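Local coordinates for ABC transporter substrate binding protein (Ribose) (Agrobacterium vitis S4, PDB 4WT7), which probably serves as the sugar- or polyol-binding component of an ABC transporter, and binds D-allitol, at residues A[134-143]-A[166-177]. Numbering follows the deposited sequence.
Sequences NWGIGKDLAL and PCAIRYDQLVNV. With X9X (D-allitol), chain C.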
ATOM      1  N   ASN A 134       8.856  -3.778  -2.585  1.00  8.09           N
ATOM      2  CA  ASN A 134       8.365  -4.059  -1.247  1.00  8.16           C
ATOM      3  C   ASN A 134       9.243  -4.966  -0.401  1.00  8.24           C
ATOM      4  O   ASN A 134       9.132  -4.985   0.806  1.00  8.33           O
ATOM      5  CB  ASN A 134       6.934  -4.565  -1.334  1.00  8.13           C
ATOM      6  CG  ASN A 134       6.006  -3.450  -1.685  1.00  8.11           C
ATOM      7  OD1 ASN A 134       5.856  -2.515  -0.909  1.00  8.18           O
ATOM      8  ND2 ASN A 134       5.464  -3.477  -2.885  1.00  8.04           N
ATOM      9  N   TRP A 135      10.175  -5.659  -1.027  1.00  8.22           N
ATOM     10  CA  TRP A 135      11.166  -6.370  -0.250  1.00  8.32           C
ATOM     11  C   TRP A 135      12.062  -5.369   0.484  1.00  8.42           C
ATOM     12  O   TRP A 135      12.320  -5.512   1.693  1.00  8.54           O
ATOM     13  CB  TRP A 135      11.946  -7.283  -1.167  1.00  8.29           C
ATOM     14  CG  TRP A 135      11.072  -8.376  -1.729  1.00  8.22           C
ATOM     15  CD1 TRP A 135      10.783  -9.557  -1.119  1.00  8.26           C
ATOM     16  CD2 TRP A 135      10.368  -8.392  -2.983  1.00  8.11           C
ATOM     17  NE1 TRP A 135       9.979 -10.303  -1.902  1.00  8.18           N
ATOM     18  CE2 TRP A 135       9.706  -9.621  -3.067  1.00  8.08           C
ATOM     19  CE3 TRP A 135      10.271  -7.498  -4.066  1.00  8.05           C
ATOM     20  CZ2 TRP A 135       8.896  -9.986  -4.163  1.00  8.00           C
ATOM     21  CZ3 TRP A 135       9.475  -7.860  -5.165  1.00  7.97           C
ATOM     22  CH2 TRP A 135       8.801  -9.094  -5.200  1.00  7.95           C
ATOM     23  N   GLY A 136      12.485  -4.342  -0.247  1.00  8.39           N
ATOM     24  CA  GLY A 136      13.286  -3.243   0.305  1.00  8.48           C
ATOM     25  C   GLY A 136      12.504  -2.527   1.393  1.00  8.53           C
ATOM     26  O   GLY A 136      13.009  -2.361   2.494  1.00  8.67           O
ATOM     27  N   ILE A 137      11.271  -2.112   1.083  1.00  8.45           N
ATOM     28  CA  ILE A 137      10.422  -1.450   2.059  1.00  8.52           C
ATOM     29  C   ILE A 137      10.290  -2.266   3.344  1.00  8.64           C
ATOM     30  O   ILE A 137      10.505  -1.766   4.456  1.00  8.77           O
ATOM     31  CB  ILE A 137       9.023  -1.210   1.488  1.00  8.43           C
ATOM     32  CG1 ILE A 137       9.058   0.013   0.568  1.00  8.38           C
ATOM     33  CG2 ILE A 137       8.006  -0.961   2.618  1.00  8.53           C
ATOM     34  CD1 ILE A 137       7.721   0.355  -0.032  1.00  8.32           C
ATOM     35  N   GLY A 138       9.913  -3.527   3.193  1.00  8.60           N
ATOM     36  CA  GLY A 138       9.565  -4.315   4.350  1.00  8.72           C
ATOM     37  C   GLY A 138      10.782  -4.588   5.182  1.00  8.86           C
ATOM     38  O   GLY A 138      10.707  -4.536   6.408  1.00  9.02           O
ATOM     39  N   LYS A 139      11.918  -4.849   4.538  1.00  9.44           N
ATOM     40  CA  LYS A 139      13.154  -5.088   5.289  1.00 12.54           C
ATOM     41  C   LYS A 139      13.658  -3.809   6.013  1.00 10.83           C
ATOM     42  O   LYS A 139      14.119  -3.838   7.170  1.00 10.79           O
ATOM     43  CB  LYS A 139      14.230  -5.627   4.323  1.00 13.66           C
ATOM     44  CG  LYS A 139      15.641  -5.188   4.690  1.00 15.60           C
ATOM     45  CD  LYS A 139      16.565  -5.198   3.509  1.00 13.37           C
ATOM     46  CE  LYS A 139      16.594  -3.884   2.789  1.00 10.90           C
ATOM     47  NZ  LYS A 139      17.928  -3.256   2.953  1.00 11.12           N
ATOM     48  N   ASP A 140      13.611  -2.689   5.310  1.00  9.55           N
ATOM     49  CA  ASP A 140      14.048  -1.454   5.884  1.00  9.42           C
ATOM     50  C   ASP A 140      13.189  -1.083   7.091  1.00 10.66           C
ATOM     51  O   ASP A 140      13.711  -0.631   8.099  1.00  9.71           O
ATOM     52  CB  ASP A 140      14.000  -0.321   4.847  1.00 11.98           C
ATOM     53  CG  ASP A 140      15.107  -0.423   3.794  1.00 10.13           C
ATOM     54  OD1 ASP A 140      16.161  -1.068   4.027  1.00  9.38           O
ATOM     55  OD2 ASP A 140      14.901   0.155   2.716  1.00 10.67           O
ATOM     56  N   LEU A 141      11.871  -1.218   6.969  1.00  9.16           N
ATOM     57  CA  LEU A 141      10.990  -0.896   8.079  1.00  9.29           C
ATOM     58  C   LEU A 141      11.312  -1.830   9.272  1.00  9.48           C
ATOM     59  O   LEU A 141      11.527  -1.384  10.411  1.00  9.68           O
ATOM     60  CB  LEU A 141       9.519  -1.002   7.647  1.00  9.18           C
ATOM     61  CG  LEU A 141       8.454  -0.616   8.662  1.00  9.32           C
ATOM     62  CD1 LEU A 141       8.691   0.825   9.030  1.00  9.40           C
ATOM     63  CD2 LEU A 141       7.040  -0.788   8.100  1.00  9.22           C
ATOM     64  N   ALA A 142      11.455  -3.115   8.990  1.00  9.44           N
ATOM     65  CA  ALA A 142      11.678  -4.080  10.045  1.00  9.63           C
ATOM     66  C   ALA A 142      13.004  -3.811  10.763  1.00  9.82           C
ATOM     67  O   ALA A 142      13.087  -3.888  11.982  1.00 10.05           O
ATOM     68  CB  ALA A 142      11.617  -5.514   9.495  1.00  9.54           C
ATOM     69  N   LEU A 143      14.051  -3.495  10.005  1.00 10.78           N
ATOM     70  CA  LEU A 143      15.353  -3.248  10.613  1.00 11.80           C
ATOM     71  C   LEU A 143      15.292  -1.992  11.486  1.00 11.59           C
ATOM     72  O   LEU A 143      15.909  -1.924  12.549  1.00 11.62           O
ATOM     73  CB  LEU A 143      16.451  -3.145   9.545  1.00 11.17           C
ATOM     74  CG  LEU A 143      16.802  -4.492   8.899  1.00 11.40           C
ATOM     75  CD1 LEU A 143      17.637  -4.304   7.621  1.00 11.11           C
ATOM     76  CD2 LEU A 143      17.560  -5.344   9.886  1.00 10.05           C
ATOM     77  N   PRO A 166       1.578  -6.158  -2.105  1.00  7.03           N
ATOM     78  CA  PRO A 166       2.608  -5.399  -1.374  1.00  7.10           C
ATOM     79  C   PRO A 166       2.566  -5.578   0.143  1.00  7.38           C
ATOM     80  O   PRO A 166       3.613  -5.590   0.786  1.00  7.51           O
ATOM     81  CB  PRO A 166       2.312  -3.934  -1.728  1.00  7.06           C
ATOM     82  CG  PRO A 166       0.945  -3.925  -2.275  1.00  7.02           C
ATOM     83  CD  PRO A 166       0.744  -5.276  -2.932  1.00  6.93           C
ATOM     84  N   CYS A 167       1.380  -5.761   0.705  1.00  7.94           N
ATOM     85  CA  CYS A 167       1.273  -6.038   2.136  1.00  8.26           C
ATOM     86  C   CYS A 167       1.823  -7.416   2.529  1.00  8.38           C
ATOM     87  O   CYS A 167       2.447  -7.560   3.595  1.00  8.64           O
ATOM     88  CB  CYS A 167      -0.176  -5.924   2.592  1.00  8.44           C
ATOM     89  SG  CYS A 167      -0.984  -4.431   2.016  1.00  8.95           S
ATOM     90  N   ALA A 168       1.561  -8.432   1.701  1.00  7.84           N
ATOM     91  CA  ALA A 168       2.105  -9.759   1.961  1.00  7.97           C
ATOM     92  C   ALA A 168       3.618  -9.660   2.003  1.00  7.93           C
ATOM     93  O   ALA A 168       4.281 -10.216   2.870  1.00  8.18           O
ATOM     94  CB  ALA A 168       1.690 -10.734   0.866  1.00  7.85           C
ATOM     95  N   ILE A 169       4.184  -8.955   1.038  1.00  7.66           N
ATOM     96  CA  ILE A 169       5.649  -8.878   0.987  1.00  7.66           C
ATOM     97  C   ILE A 169       6.174  -8.148   2.223  1.00  7.92           C
ATOM     98  O   ILE A 169       7.195  -8.545   2.813  1.00  8.12           O
ATOM     99  CB  ILE A 169       6.132  -8.204  -0.328  1.00  7.37           C
ATOM    100  CG1 ILE A 169       5.657  -9.018  -1.551  1.00  7.18           C
ATOM    101  CG2 ILE A 169       7.666  -8.004  -0.350  1.00  7.42           C
ATOM    102  CD1 ILE A 169       5.915  -8.226  -2.908  1.00  7.84           C
ATOM    103  N   ARG A 170       5.506  -7.066   2.611  1.00  7.97           N
ATOM    104  CA  ARG A 170       5.974  -6.297   3.752  1.00  8.27           C
ATOM    105  C   ARG A 170       5.923  -7.166   5.005  1.00  8.64           C
ATOM    106  O   ARG A 170       6.858  -7.163   5.800  1.00  8.92           O
ATOM    107  CB  ARG A 170       5.137  -5.020   3.946  1.00  8.31           C
ATOM    108  CG  ARG A 170       5.398  -3.933   2.886  1.00  8.07           C
ATOM    109  CD  ARG A 170       4.244  -2.966   2.738  1.00  8.04           C
ATOM    110  NE  ARG A 170       4.265  -2.306   1.437  1.00  7.76           N
ATOM    111  CZ  ARG A 170       3.285  -1.541   0.952  1.00  7.68           C
ATOM    112  NH1 ARG A 170       2.181  -1.296   1.653  1.00  7.85           N
ATOM    113  NH2 ARG A 170       3.397  -1.051  -0.246  1.00  7.47           N
ATOM    114  N   TYR A 171       4.849  -7.944   5.162  1.00  8.90           N
ATOM    115  CA  TYR A 171       4.728  -8.797   6.330  1.00  9.08           C
ATOM    116  C   TYR A 171       5.808  -9.875   6.308  1.00  9.15           C
ATOM    117  O   TYR A 171       6.517 -10.077   7.313  1.00  9.52           O
ATOM    118  CB  TYR A 171       3.334  -9.413   6.422  1.00 10.02           C
ATOM    119  CG  TYR A 171       3.237 -10.395   7.550  1.00  9.90           C
ATOM    120  CD1 TYR A 171       3.159  -9.966   8.875  1.00 11.86           C
ATOM    121  CD2 TYR A 171       3.276 -11.750   7.307  1.00  9.65           C
ATOM    122  CE1 TYR A 171       3.075 -10.880   9.908  1.00 10.51           C
ATOM    123  CE2 TYR A 171       3.187 -12.673   8.348  1.00 11.37           C
ATOM    124  CZ  TYR A 171       3.075 -12.226   9.647  1.00 10.55           C
ATOM    125  OH  TYR A 171       3.012 -13.158  10.672  1.00 11.07           O
ATOM    126  N   ASP A 172       5.963 -10.544   5.169  1.00  8.85           N
ATOM    127  CA  ASP A 172       6.997 -11.566   5.028  1.00  8.92           C
ATOM    128  C   ASP A 172       8.381 -11.051   5.418  1.00  9.47           C
ATOM    129  O   ASP A 172       9.194 -11.742   6.044  1.00  9.36           O
ATOM    130  CB  ASP A 172       7.029 -12.101   3.583  1.00  9.53           C
ATOM    131  CG  ASP A 172       5.876 -13.016   3.288  1.00  9.43           C
ATOM    132  OD1 ASP A 172       5.135 -13.382   4.231  1.00  9.94           O
ATOM    133  OD2 ASP A 172       5.674 -13.380   2.122  1.00  8.46           O
ATOM    134  N   GLN A 173       8.657  -9.803   5.066  1.00  9.12           N
ATOM    135  CA  GLN A 173       9.960  -9.246   5.376  1.00  9.29           C
ATOM    136  C   GLN A 173      10.119  -8.970   6.866  1.00 10.79           C
ATOM    137  O   GLN A 173      11.211  -9.126   7.408  1.00 10.96           O
ATOM    138  CB  GLN A 173      10.205  -8.006   4.548  1.00  9.03           C
ATOM    139  CG  GLN A 173      10.341  -8.326   3.072  1.00  9.07           C
ATOM    140  CD  GLN A 173      11.535  -9.253   2.799  1.00 10.72           C
ATOM    141  OE1 GLN A 173      11.419 -10.489   2.781  1.00 10.73           O
ATOM    142  NE2 GLN A 173      12.692  -8.644   2.625  1.00 10.86           N
ATOM    143  N   LEU A 174       9.041  -8.555   7.523  1.00  9.66           N
ATOM    144  CA  LEU A 174       9.068  -8.370   8.959  1.00 10.19           C
ATOM    145  C   LEU A 174       9.376  -9.715   9.587  1.00 10.50           C
ATOM    146  O   LEU A 174      10.257  -9.854  10.443  1.00 10.93           O
ATOM    147  CB  LEU A 174       7.715  -7.877   9.444  1.00 10.26           C
ATOM    148  CG  LEU A 174       7.576  -7.834  10.967  1.00 10.87           C
ATOM    149  CD1 LEU A 174       8.421  -6.680  11.520  1.00 11.16           C
ATOM    150  CD2 LEU A 174       6.121  -7.699  11.319  1.00 10.94           C
ATOM    151  N   VAL A 175       8.639 -10.728   9.155  1.00 10.33           N
ATOM    152  CA  VAL A 175       8.820 -12.037   9.749  1.00 10.68           C
ATOM    153  C   VAL A 175      10.290 -12.413   9.562  1.00 13.09           C
ATOM    154  O   VAL A 175      10.969 -12.901  10.477  1.00 11.68           O
ATOM    155  CB  VAL A 175       7.927 -13.097   9.110  1.00 10.49           C
ATOM    156  CG1 VAL A 175       8.412 -14.455   9.502  1.00 10.83           C
ATOM    157  CG2 VAL A 175       6.478 -12.877   9.506  1.00 12.77           C
ATOM    158  N   ASN A 176      10.798 -12.155   8.377  1.00 19.31           N
ATOM    159  CA  ASN A 176      12.107 -12.657   8.061  1.00 17.92           C
ATOM    160  C   ASN A 176      13.230 -11.904   8.710  1.00 21.14           C
ATOM    161  O   ASN A 176      14.307 -12.457   8.929  1.00 21.61           O
ATOM    162  CB  ASN A 176      12.337 -12.669   6.583  1.00 17.27           C
ATOM    163  CG  ASN A 176      13.490 -13.515   6.240  1.00 22.93           C
ATOM    164  OD1 ASN A 176      13.438 -14.737   6.421  1.00 26.86           O
ATOM    165  ND2 ASN A 176      14.580 -12.892   5.805  1.00 25.03           N
ATOM    166  N   VAL A 177      13.011 -10.617   8.944  1.00 10.69           N
ATOM    167  CA  VAL A 177      13.998  -9.845   9.642  1.00 11.08           C
ATOM    168  C   VAL A 177      14.042 -10.314  11.103  1.00 11.70           C
ATOM    169  O   VAL A 177      15.110 -10.638  11.596  1.00 12.10           O
ATOM    170  CB  VAL A 177      13.737  -8.347   9.505  1.00 10.96           C
ATOM    171  CG1 VAL A 177      14.591  -7.566  10.465  1.00 11.51           C
ATOM    172  CG2 VAL A 177      14.045  -7.919   8.068  1.00 10.47           C
TER
HETATM  173  OAA X9X C 401      -4.284  -2.783   0.600  1.00 12.22           O
HETATM  174  CAG X9X C 401      -4.161  -1.804   1.567  1.00  5.73           C
HETATM  175  CAI X9X C 401      -3.063  -0.800   1.430  1.00  5.41           C
HETATM  176  OAC X9X C 401      -1.799  -1.364   1.683  1.00  9.79           O
HETATM  177  CAK X9X C 401      -3.158  -0.064   0.125  1.00  1.73           C
HETATM  178  OAE X9X C 401      -4.445   0.418   0.067  1.00 10.31           O
HETATM  179  CAL X9X C 401      -2.241   1.160   0.096  1.00 12.27           C
HETATM  180  OAF X9X C 401      -2.499   2.010   1.158  1.00  9.48           O
HETATM  181  CAJ X9X C 401      -0.755   0.901  -0.054  1.00  8.59           C
HETATM  182  OAD X9X C 401      -0.117   0.578   1.133  1.00 10.55           O
HETATM  183  CAH X9X C 401      -0.364  -0.081  -1.138  1.00  7.04           C
HETATM  184  OAB X9X C 401       0.902   0.136  -1.723  1.00 10.03           O
HETATM  185  O   HOH W   1       8.178  -4.878   7.421  1.00 15.72           O
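Segments 134-143 and 166-177, each part of a longer helix, pack side by side at a crossing angle of -42° in the lobe built on the sheet containing strand 153-158, and at one end Arg-170, backed by Asn-134, carries the contact into the D-allitol pocket. Gly-138 is where the backbones come nearest: its CA lies 4.1 Å from Arg-170 CA, and CB of Gln-173 settles against its carbonyl carbon. A water bridges the carbonyl oxygens of Gly-138 and Arg-170. Toward the ligand, Arg-170 runs extended from CG to NE and grips OD1 of Asn-134 side-on, donating hydrogen bonds from NE (2.8 Å) and NH2 (2.9 Å), both from one face of the amide, whose plane is turned 54° from the guanidinium. In this two-lobed periplasmic binding protein fold, the same guanidinium hydrogen-bonds the sugar alcohol in the cleft, NH1 to OAD at 3.0 Å and NH2 to OAB at 3.1 Å; Asn-134, a second-shell residue, probably helps fix the rotation of the guanidinium. On the outer side, CG2 of Ile-169 makes a CH-pi contact over the five-membered ring of Trp-135, while Gln-173, bent at chi2 (-62°), donates a hydrogen bond from NE2 to Trp-135 O (3.3 Å). Further along, Ala-142 CB nestles against Val-177 CB at 3.5 Å.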